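PDB 3F7W: putative fructosamine-3-kinase from Thermobifida fusca YX, which is of uncertain function but is probably a kinase of the fructosamine kinase family. Local coordinates for residues A80-D84 with R85-M89; G193-N197 with G198-W202; I255-H258 with Q259-P262. All coordinates share one frame; numbering follows the deposited sequence. Where two conformers were deposited one is given.

In the fold
All three are local contacts within the protein-kinase-like fold, following one another in series along the chain. Contact 1 is the partly buried hairpin at one margin of the five-stranded sheet, and contact 3 is a buried kinked turn of helix 251-270; the two lie on opposite sides of the chain's centre, their own centres about 31 Å apart. Contact 2, the loop 193-202, lies closest to the middle. Its nearest atoms come within about 5 Å of contact 3, and helix 219-229 packs against both. Strand pairing and a carboxylate dominate contact 1, an asparagine amide and a tryptophan face contact 2, and backbone bonds around prolines contact 3.

Contact 1. Residues A80-D84 with R85-M89; sequences AGWDD and RTLAM. With EDO (1,2-ethanediol), chain F.
Trp82 CB rests on Leu87 CD1 at 3.7 Å where the two residues form a non-hydrogen-bonded antiparallel pair, while the indole swings away from the partner strand. The pyrrole edge of the indole meets ethanediol, probably from the crystallisation liquor: NE1 of Trp82 gives an in-plane hydrogen bond to its O2 at 3.1 Å. At the turn, Asp83 OD1 accepts the N-H of Arg85 at 2.8 Å, met from above the carboxylate plane. CG of Asp83 lies between its own backbone N and carbonyl carbon (chi1 64°), which folds the carboxylate over the turn toward Thr86. One water joins the ends of both side chains, donating to Asp83 OD2 at 2.6 Å and lying 2.8 Å from Thr86 OG1.

These residues close the hairpin of strands 79-83 and 86-90, whose far end carries a classic beta bulge: Ala88 O accepts both Ala80 N (2.7 Å) and Gly81 N (3.2 Å), which approach from the same face of its plane. Gly81 O returns the pairing, accepting Ala88 N at 2.9 Å almost straight down its C=O direction.

Farther out, Thr86 OG1 is bonded to Arg8 of helix 3-13, while NH2 of Arg85 reaches the carbonyls of Pro48 and Ala51. Trp82 and Leu87 face helix 57-68, touching Ala62 and Glu61, and Ala88 packs on Val44 of strand 41-46.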
loop_
_atom_site.group_PDB
_atom_site.type_symbol
_atom_site.label_atom_id
_atom_site.label_comp_id
_atom_site.label_asym_id
_atom_site.label_seq_id
_atom_site.Cartn_x
_atom_site.Cartn_y
_atom_site.Cartn_z
ATOM N N ALA A 80 0.914 13.099 13.211
ATOM C CA ALA A 80 0.995 13.977 14.383
ATOM C C ALA A 80 2.094 13.498 15.338
ATOM O O ALA A 80 2.728 14.288 16.031
ATOM C CB ALA A 80 -0.344 14.010 15.109
ATOM N N GLY A 81 2.337 12.200 15.355
ATOM C CA GLY A 81 3.388 11.641 16.212
ATOM C C GLY A 81 3.439 10.136 16.120
ATOM O O GLY A 81 2.447 9.493 15.785
ATOM N N TRP A 82 4.584 9.553 16.458
ATOM C CA TRP A 82 4.687 8.111 16.444
ATOM C C TRP A 82 5.849 7.587 17.272
ATOM O O TRP A 82 6.815 8.312 17.572
ATOM C CB TRP A 82 4.822 7.625 15.003
ATOM C CG TRP A 82 6.145 7.923 14.397
ATOM C CD1 TRP A 82 6.556 9.113 13.831
ATOM C CD2 TRP A 82 7.254 7.036 14.313
ATOM N NE1 TRP A 82 7.839 8.994 13.383
ATOM C CE2 TRP A 82 8.301 7.737 13.668
ATOM C CE3 TRP A 82 7.466 5.709 14.701
ATOM C CZ2 TRP A 82 9.537 7.147 13.394
ATOM C CZ3 TRP A 82 8.719 5.119 14.434
ATOM C CH2 TRP A 82 9.734 5.843 13.808
ATOM N N ASP A 83 5.741 6.312 17.625
ATOM C CA ASP A 83 6.853 5.536 18.163
ATOM C C ASP A 83 6.607 4.101 17.772
ATOM O O ASP A 83 5.726 3.828 16.975
ATOM C CB ASP A 83 7.017 5.732 19.667
ATOM C CG ASP A 83 5.831 5.216 20.483
ATOM O OD1 ASP A 83 5.007 4.425 19.987
ATOM O OD2 ASP A 83 5.774 5.640 21.648
ATOM N N ASP A 84 7.392 3.162 18.299
ATOM C CA ASP A 84 7.265 1.768 17.847
ATOM C C ASP A 84 5.929 1.135 18.256
ATOM O O ASP A 84 5.602 0.053 17.774
ATOM C CB ASP A 84 8.396 0.896 18.388
ATOM C CG ASP A 84 9.754 1.278 17.836
ATOM O OD1 ASP A 84 9.848 1.717 16.673
ATOM O OD2 ASP A 84 10.736 1.136 18.585
ATOM N N ARG A 85 5.199 1.789 19.153
ATOM C CA ARG A 85 3.918 1.237 19.694
ATOM C C ARG A 85 2.648 1.969 19.190
ATOM O O ARG A 85 1.529 1.466 19.380
ATOM C CB ARG A 85 3.875 1.385 21.228
ATOM C CG ARG A 85 5.145 1.130 22.021
ATOM C CD ARG A 85 5.498 -0.331 22.004
ATOM N NE ARG A 85 4.407 -1.151 22.521
ATOM C CZ ARG A 85 4.378 -2.476 22.445
ATOM N NH1 ARG A 85 5.365 -3.154 21.859
ATOM N NH2 ARG A 85 3.346 -3.116 22.914
ATOM N N THR A 86 2.827 3.185 18.643
ATOM C CA THR A 86 1.723 4.154 18.481
ATOM C C THR A 86 1.964 4.972 17.209
ATOM O O THR A 86 3.099 5.367 16.909
ATOM C CB THR A 86 1.652 5.117 19.651
ATOM O OG1 THR A 86 1.866 4.417 20.882
ATOM C CG2 THR A 86 0.314 5.863 19.715
ATOM N N LEU A 87 0.906 5.190 16.450
ATOM C CA LEU A 87 0.976 6.048 15.282
ATOM C C LEU A 87 -0.302 6.896 15.267
ATOM O O LEU A 87 -1.402 6.348 15.255
ATOM C CB LEU A 87 1.123 5.202 14.011
ATOM C CG LEU A 87 1.113 5.893 12.648
ATOM C CD1 LEU A 87 2.181 6.975 12.540
ATOM C CD2 LEU A 87 1.265 4.863 11.489
ATOM N N ALA A 88 -0.121 8.217 15.358
ATOM C CA ALA A 88 -1.208 9.217 15.421
ATOM C C ALA A 88 -1.111 10.082 14.161
ATOM O O ALA A 88 -0.038 10.649 13.873
ATOM C CB ALA A 88 -1.074 10.106 16.641
HETATM N N MSE A 89 -2.215 10.155 13.424
HETATM C CA MSE A 89 -2.277 10.876 12.184
HETATM C C MSE A 89 -3.577 11.610 12.046
HETATM O O MSE A 89 -4.516 11.416 12.809
HETATM C CB MSE A 89 -2.105 9.916 11.002
HETATM C CG MSE A 89 -3.243 9.007 10.755
HETATM SE SE MSE A 89 -2.789 7.799 9.288
HETATM C CE MSE A 89 -1.443 6.808 10.294
HETATM C C1 EDO F . 8.155 11.936 10.528
HETATM O O1 EDO F . 7.059 11.600 11.381
HETATM C C2 EDO F . 9.160 10.795 10.468
HETATM O O2 EDO F . 9.774 10.708 11.754
HETATM O O HOH W 1 3.620 5.009 23.024
#

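Contact 2. Residues G193-N197 with G198-W202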
loop_
_atom_site.group_PDB
_atom_site.type_symbol
_atom_site.label_atom_id
_atom_site.label_comp_id
_atom_site.label_asym_id
_atom_site.label_seq_id
_atom_site.Cartn_x
_atom_site.Cartn_y
_atom_site.Cartn_z
ATOM N N GLY A 193 1.875 1.060 -2.389
ATOM C CA GLY A 193 2.242 -0.336 -2.160
ATOM C C GLY A 193 1.129 -1.278 -1.734
ATOM O O GLY A 193 1.328 -2.487 -1.736
ATOM N N ASP A 194 -0.020 -0.738 -1.342
ATOM C CA ASP A 194 -1.207 -1.524 -0.993
ATOM C C ASP A 194 -2.493 -0.766 -1.330
ATOM O O ASP A 194 -3.428 -0.637 -0.498
ATOM C CB ASP A 194 -1.167 -1.903 0.488
ATOM C CG ASP A 194 -2.127 -3.035 0.841
ATOM O OD1 ASP A 194 -2.462 -3.877 -0.029
ATOM O OD2 ASP A 194 -2.535 -3.075 2.018
ATOM N N LEU A 195 -2.562 -0.261 -2.570
ATOM C CA LEU A 195 -3.602 0.668 -2.946
ATOM C C LEU A 195 -4.815 -0.034 -3.530
ATOM O O LEU A 195 -5.098 0.053 -4.729
ATOM C CB LEU A 195 -3.056 1.729 -3.920
ATOM C CG LEU A 195 -3.905 2.991 -4.082
ATOM C CD1 LEU A 195 -3.933 3.766 -2.755
ATOM C CD2 LEU A 195 -3.401 3.859 -5.299
ATOM N N TRP A 196 -5.559 -0.707 -2.672
ATOM C CA TRP A 196 -6.888 -1.246 -3.038
ATOM C C TRP A 196 -7.965 -0.337 -2.444
ATOM O O TRP A 196 -7.656 0.567 -1.644
ATOM C CB TRP A 196 -7.038 -2.718 -2.607
ATOM C CG TRP A 196 -7.099 -2.893 -1.123
ATOM C CD1 TRP A 196 -6.073 -2.826 -0.253
ATOM C CD2 TRP A 196 -8.279 -3.134 -0.354
ATOM N NE1 TRP A 196 -6.534 -3.030 1.040
ATOM C CE2 TRP A 196 -7.889 -3.224 0.996
ATOM C CE3 TRP A 196 -9.624 -3.323 -0.683
ATOM C CZ2 TRP A 196 -8.808 -3.445 2.024
ATOM C CZ3 TRP A 196 -10.530 -3.548 0.333
ATOM C CH2 TRP A 196 -10.119 -3.622 1.667
ATOM N N ASN A 197 -9.224 -0.562 -2.836
ATOM C CA ASN A 197 -10.297 0.411 -2.577
ATOM C C ASN A 197 -10.503 0.752 -1.086
ATOM O O ASN A 197 -10.860 1.882 -0.749
ATOM C CB ASN A 197 -11.638 -0.028 -3.212
ATOM C CG ASN A 197 -12.117 -1.376 -2.693
ATOM O OD1 ASN A 197 -12.615 -1.471 -1.560
ATOM N ND2 ASN A 197 -11.972 -2.416 -3.499
ATOM N N GLY A 198 -10.214 -0.206 -0.217
ATOM C CA GLY A 198 -10.381 -0.023 1.224
ATOM C C GLY A 198 -9.329 0.896 1.828
ATOM O O GLY A 198 -9.473 1.347 2.961
ATOM N N ASN A 199 -8.278 1.168 1.074
ATOM C CA ASN A 199 -7.239 2.115 1.497
ATOM C C ASN A 199 -7.362 3.472 0.805
ATOM O O ASN A 199 -6.448 4.284 0.859
ATOM C CB ASN A 199 -5.853 1.487 1.299
ATOM C CG ASN A 199 -5.512 0.455 2.365
ATOM O OD1 ASN A 199 -6.078 0.471 3.473
ATOM N ND2 ASN A 199 -4.592 -0.477 2.025
ATOM N N VAL A 200 -8.484 3.679 0.126
ATOM C CA VAL A 200 -8.870 4.954 -0.504
ATOM C C VAL A 200 -10.103 5.484 0.220
ATOM O O VAL A 200 -11.185 4.862 0.210
ATOM C CB VAL A 200 -9.119 4.778 -2.025
ATOM C CG1 VAL A 200 -9.503 6.106 -2.698
ATOM C CG2 VAL A 200 -7.864 4.157 -2.662
ATOM N N LEU A 201 -9.918 6.607 0.893
ATOM C CA LEU A 201 -10.982 7.286 1.612
ATOM C C LEU A 201 -11.398 8.513 0.821
ATOM O O LEU A 201 -10.649 9.488 0.695
ATOM C CB LEU A 201 -10.530 7.701 3.008
ATOM C CG LEU A 201 -10.023 6.574 3.910
ATOM C CD1 LEU A 201 -9.841 7.103 5.318
ATOM C CD2 LEU A 201 -10.960 5.386 3.901
ATOM N N TRP A 202 -12.594 8.441 0.270
ATOM C CA TRP A 202 -13.084 9.494 -0.599
ATOM C C TRP A 202 -13.413 10.779 0.178
ATOM O O TRP A 202 -13.875 10.744 1.341
ATOM C CB TRP A 202 -14.275 8.990 -1.408
ATOM C CG TRP A 202 -13.895 7.943 -2.379
ATOM C CD1 TRP A 202 -13.785 6.607 -2.141
ATOM C CD2 TRP A 202 -13.558 8.137 -3.748
ATOM N NE1 TRP A 202 -13.408 5.952 -3.289
ATOM C CE2 TRP A 202 -13.261 6.871 -4.291
ATOM C CE3 TRP A 202 -13.488 9.260 -4.572
ATOM C CZ2 TRP A 202 -12.896 6.693 -5.620
ATOM C CZ3 TRP A 202 -13.119 9.084 -5.905
ATOM C CH2 TRP A 202 -12.834 7.804 -6.414
HETATM O O HOH W 2 -12.926 3.237 -2.617
#
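Trp196 spreads its indole over the backbone of Gly198, whose CA makes a CH-pi contact 3.6 Å from the centroid of the six-membered ring and only 11° off the ring normal. Gly198 N lies over the same face, offset toward the rim, so backbone atoms of Gly198, which has no side chain, lie directly against the ring. The ring is brought back over the turn because CG of Trp196 lies between the backbone N and the carbonyl carbon (chi1 69°).

Beside the pyrrole end of the indole, the amide of Asn199 crosses obliquely. Its ND2 gives a nearly straight bond of 2.8 Å to Asp194 O (172° at the hydrogen), lying in both the carbonyl plane and the amide plane, which fixes the rotation of the amide. A weak second bond runs from ND2 of Asn199 to Asp194 OD2 at 3.3 Å. Asp194 O also takes a weak bond from Trp196 N, closing an inverse gamma turn centred on Leu195. Two backbone bonds tighten the next turn: Asn199 N to Trp196 O (2.9 Å) and Val200 N to Asn197 O (3.1 Å). Asn197 O further accepts a water that joins it to Trp202 NE1.

The HGDLWNGN sequence around this loop is consistent with the catalytic-loop motif of protein-kinase-like enzymes, and an unidentified ligand is bound about 7 Å from the Asn199 side chain. Asn199 also touches Asp211, just after strand 206-209. Leu195 CD1 meets Val200 CG2, and the pair touches helix 99-114 (Leu195 on Leu109, Val200 on Phe105) and strand 206-209 (Leu195 on Val209, Val200 on Ala207); helix 219-229 covers Leu195 with Leu226.

Contact 3. Residues I255-H258 with Q259-P262; sequences IPLH and QLHP
Gln259 N divides its hydrogen between Pro256 O (3.0 Å) and, weakly, Ile255 O, while Leu260 N bonds to Leu257 O at 3.3 Å, so the firmer of these bonds in helix 251-270 reach back three residues. Both acceptors three residues back are met from well above their carbonyl planes.

The side chain of Gln259 runs extended beyond CG and crosses Ile255 obliquely, NE2 pressing on Ile255 CG2 at a tight 3.2 Å. CG of Gln259 lies 3.3 Å from Ile255 O, and NE2 of Gln259 donates to the carbonyl of Ala224 in helix 219-229. On another side Leu257 CD1 and Leu260 CD1 approach to 4.4 Å, both side chains packing on Val174 of helix 165-176.

Pro262 has no N-H to offer the previous turn; its CD lies 3.6 Å from His258 O instead. Across the break, Tyr145 OH from helix 141-159 is hydrogen-bonded to both Leu257 O and His261 N. Such a distorted turn is characteristic of a proline-kinked helix, here among the packed helices of the larger, mainly helical lobe of a protein-kinase-like fold.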
loop_
_atom_site.group_PDB
_atom_site.type_symbol
_atom_site.label_atom_id
_atom_site.label_comp_id
_atom_site.label_asym_id
_atom_site.label_seq_id
_atom_site.Cartn_x
_atom_site.Cartn_y
_atom_site.Cartn_z
ATOM N N ILE A 255 -1.361 -5.290 -16.646
ATOM C CA ILE A 255 -2.070 -5.278 -15.360
ATOM C C ILE A 255 -1.940 -6.596 -14.580
ATOM O O ILE A 255 -1.581 -6.559 -13.414
ATOM C CB ILE A 255 -3.531 -4.793 -15.489
ATOM C CG1 ILE A 255 -3.545 -3.294 -15.893
ATOM C CG2 ILE A 255 -4.303 -5.040 -14.164
ATOM C CD1 ILE A 255 -4.893 -2.756 -16.224
ATOM N N PRO A 256 -2.225 -7.763 -15.191
ATOM C CA PRO A 256 -2.008 -9.006 -14.414
ATOM C C PRO A 256 -0.603 -9.201 -13.807
ATOM O O PRO A 256 -0.478 -9.678 -12.654
ATOM C CB PRO A 256 -2.313 -10.122 -15.430
ATOM C CG PRO A 256 -3.179 -9.489 -16.452
ATOM C CD PRO A 256 -2.809 -8.032 -16.513
ATOM N N LEU A 257 0.436 -8.871 -14.574
ATOM C CA LEU A 257 1.820 -8.997 -14.110
ATOM C C LEU A 257 1.977 -8.298 -12.785
ATOM O O LEU A 257 2.514 -8.861 -11.828
ATOM C CB LEU A 257 2.793 -8.403 -15.138
ATOM C CG LEU A 257 4.277 -8.356 -14.755
ATOM C CD1 LEU A 257 4.843 -9.742 -14.586
ATOM C CD2 LEU A 257 5.059 -7.542 -15.802
ATOM N N HIS A 258 1.476 -7.067 -12.730
ATOM C CA HIS A 258 1.584 -6.236 -11.530
ATOM C C HIS A 258 0.678 -6.629 -10.369
ATOM O O HIS A 258 0.854 -6.113 -9.260
ATOM C CB HIS A 258 1.359 -4.772 -11.879
ATOM C CG HIS A 258 2.476 -4.185 -12.677
ATOM N ND1 HIS A 258 3.701 -3.894 -12.123
ATOM C CD2 HIS A 258 2.566 -3.860 -13.988
ATOM C CE1 HIS A 258 4.499 -3.414 -13.056
ATOM N NE2 HIS A 258 3.837 -3.386 -14.199
ATOM N N GLN A 259 -0.284 -7.512 -10.637
ATOM C CA GLN A 259 -1.180 -8.039 -9.634
ATOM C C GLN A 259 -0.652 -9.309 -8.965
ATOM O O GLN A 259 -1.220 -9.772 -7.977
ATOM C CB GLN A 259 -2.559 -8.312 -10.263
ATOM C CG GLN A 259 -3.287 -7.025 -10.652
ATOM C CD GLN A 259 -4.609 -7.219 -11.373
ATOM O OE1 GLN A 259 -4.852 -8.264 -11.981
ATOM N NE2 GLN A 259 -5.448 -6.180 -11.360
ATOM N N LEU A 260 0.437 -9.864 -9.479
ATOM C CA LEU A 260 0.960 -11.111 -8.927
ATOM C C LEU A 260 1.467 -10.948 -7.497
ATOM O O LEU A 260 1.194 -11.794 -6.645
ATOM C CB LEU A 260 2.037 -11.708 -9.841
ATOM C CG LEU A 260 1.524 -12.164 -11.220
ATOM C CD1 LEU A 260 2.693 -12.682 -12.076
ATOM C CD2 LEU A 260 0.414 -13.214 -11.123
ATOM N N HIS A 261 2.158 -9.842 -7.222
ATOM C CA HIS A 261 2.675 -9.599 -5.871
ATOM C C HIS A 261 1.524 -9.555 -4.850
ATOM O O HIS A 261 1.530 -10.335 -3.904
ATOM C CB HIS A 261 3.521 -8.309 -5.813
ATOM C CG HIS A 261 3.732 -7.803 -4.424
ATOM N ND1 HIS A 261 4.481 -8.497 -3.485
ATOM C CD2 HIS A 261 3.274 -6.689 -3.802
ATOM C CE1 HIS A 261 4.470 -7.822 -2.345
ATOM N NE2 HIS A 261 3.741 -6.727 -2.509
ATOM N N PRO A 262 0.537 -8.635 -5.023
ATOM C CA PRO A 262 -0.548 -8.601 -4.029
ATOM C C PRO A 262 -1.285 -9.896 -3.922
ATOM O O PRO A 262 -1.694 -10.260 -2.819
ATOM C CB PRO A 262 -1.486 -7.493 -4.543
ATOM C CG PRO A 262 -1.101 -7.258 -5.941
ATOM C CD PRO A 262 0.368 -7.573 -6.018
#